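Local structure of CBS domain protein (Bacillus anthracis, 3LQN) at residues D96-K101 / P117-V122. The protein is of unknown function, but its paired CBS domains probably bind a regulatory ligand such as an adenine nucleotide. Sequence-based numbering, arbitrary orientation. Where two conformers were deposited one is given.
Sequences DIPVLK and PFICAV. With SO4 (sulfate ion), chain B.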
# COMPACT_ATOMS: atom_id res chain seq x y z
N ASP A 96 13.40 6.97 9.91
CA ASP A 96 14.34 6.97 8.75
C ASP A 96 13.52 6.77 7.50
O ASP A 96 13.35 5.66 7.03
CB ASP A 96 15.39 5.85 8.91
CG ASP A 96 16.43 5.83 7.77
OD1 ASP A 96 16.63 6.88 7.13
OD2 ASP A 96 17.06 4.76 7.54
N ILE A 97 12.91 7.86 7.04
CA ILE A 97 11.93 7.77 5.98
C ILE A 97 12.35 8.60 4.79
O ILE A 97 13.13 9.55 4.94
CB ILE A 97 10.57 8.31 6.43
CG1 ILE A 97 10.72 9.72 7.00
CG2 ILE A 97 9.92 7.31 7.43
CD1 ILE A 97 9.44 10.59 7.03
N PRO A 98 11.77 8.27 3.61
CA PRO A 98 11.99 8.97 2.35
C PRO A 98 11.41 10.39 2.39
O PRO A 98 10.21 10.56 2.62
CB PRO A 98 11.22 8.08 1.35
CG PRO A 98 10.06 7.54 2.18
CD PRO A 98 10.76 7.19 3.48
N VAL A 99 12.24 11.41 2.15
CA VAL A 99 11.76 12.79 2.08
C VAL A 99 12.36 13.56 0.89
O VAL A 99 13.57 13.51 0.63
CB VAL A 99 12.03 13.57 3.40
CG1 VAL A 99 11.58 15.02 3.27
CG2 VAL A 99 11.29 12.91 4.58
N LEU A 100 11.50 14.27 0.17
CA LEU A 100 11.96 15.05 -0.98
C LEU A 100 11.59 16.51 -0.72
O LEU A 100 10.68 16.79 0.01
CB LEU A 100 11.32 14.58 -2.27
CG LEU A 100 11.84 13.19 -2.67
CD1 LEU A 100 11.16 12.76 -3.90
CD2 LEU A 100 13.35 13.20 -2.89
N LYS A 101 12.35 17.42 -1.32
CA LYS A 101 12.03 18.86 -1.29
C LYS A 101 11.05 19.17 -2.42
O LYS A 101 10.96 18.44 -3.42
CB LYS A 101 13.30 19.66 -1.58
CG LYS A 101 14.49 19.35 -0.69
CD LYS A 101 15.31 20.62 -0.52
CE LYS A 101 14.49 21.69 0.19
NZ LYS A 101 14.79 23.10 -0.22
N PRO A 117 6.56 3.46 -1.19
CA PRO A 117 5.21 3.63 -1.72
C PRO A 117 4.76 5.07 -1.50
O PRO A 117 3.92 5.61 -2.20
CB PRO A 117 4.39 2.68 -0.88
CG PRO A 117 5.39 1.67 -0.40
CD PRO A 117 6.60 2.45 -0.12
N PHE A 118 5.32 5.69 -0.49
CA PHE A 118 5.14 7.11 -0.39
C PHE A 118 6.11 7.89 0.44
O PHE A 118 6.71 7.46 1.44
CB PHE A 118 3.66 7.54 -0.30
CG PHE A 118 3.18 7.90 1.08
CD1 PHE A 118 3.77 8.94 1.80
CD2 PHE A 118 2.08 7.25 1.61
CE1 PHE A 118 3.29 9.29 3.07
CE2 PHE A 118 1.59 7.60 2.83
CZ PHE A 118 2.20 8.64 3.57
N ILE A 119 6.24 9.10 -0.04
CA ILE A 119 7.38 9.90 0.26
C ILE A 119 6.81 11.22 0.68
O ILE A 119 5.89 11.75 0.05
CB ILE A 119 8.17 10.10 -1.01
CG1 ILE A 119 8.75 8.75 -1.48
CG2 ILE A 119 9.25 11.19 -0.82
CD1 ILE A 119 9.01 8.71 -3.01
N CYS A 120 7.39 11.77 1.73
CA CYS A 120 6.95 13.03 2.23
C CYS A 120 7.77 14.12 1.57
O CYS A 120 8.97 13.97 1.41
CB CYS A 120 7.17 13.08 3.75
SG CYS A 120 6.08 11.94 4.68
N ALA A 121 7.10 15.21 1.25
CA ALA A 121 7.69 16.41 0.73
C ALA A 121 7.78 17.40 1.86
O ALA A 121 6.83 17.57 2.59
CB ALA A 121 6.81 16.96 -0.35
N VAL A 122 8.92 18.09 1.98
CA VAL A 122 9.10 19.13 2.97
C VAL A 122 9.66 20.37 2.27
O VAL A 122 10.18 20.27 1.15
CB VAL A 122 10.05 18.69 4.07
CG1 VAL A 122 9.46 17.46 4.84
CG2 VAL A 122 11.39 18.37 3.48
S SO4 B . 13.37 3.79 12.48
O1 SO4 B . 14.31 2.82 13.05
O2 SO4 B . 14.01 4.53 11.41
O3 SO4 B . 12.23 3.06 11.93
O4 SO4 B . 12.91 4.71 13.53
O HOH W 1 8.20 9.53 3.77
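V99 and V122 meet at about a right angle on one face of a short parallel pairing; V99 is modelled in two positions, so the very short distance from its CG1 to CG2 of V122 is doubtful. In the conformer given, CG2 of V99 lies 4.2 Å from CB of C120. Branched valines suit this face because they are broad close to the backbone; L60 of strand 60-65 packs against V99 and C120. On the other face, CG2 of I119 is the bump: it fits between the carbonyl of P98 and CG of L100, 3.8 Å from the latter, while CG1 of I119, set beside its own backbone N by a chi1 of -66°, lies against CB of P98. L100, branched at CG, and I119, branched at CB, are wholly apolar, which suits a layer covered by M112 of helix 106-115. Between the faces, C120 N donates to P98 O, L100 N to C120 O at 2.8 Å, and V122 N to L100 O. P98, lacking an N-H, still supplies the first acceptor. The two parallel strands, 99-101 and 118-122, are joined through helix 106-115, giving the beta-alpha-beta unit characteristic of a CBS domain.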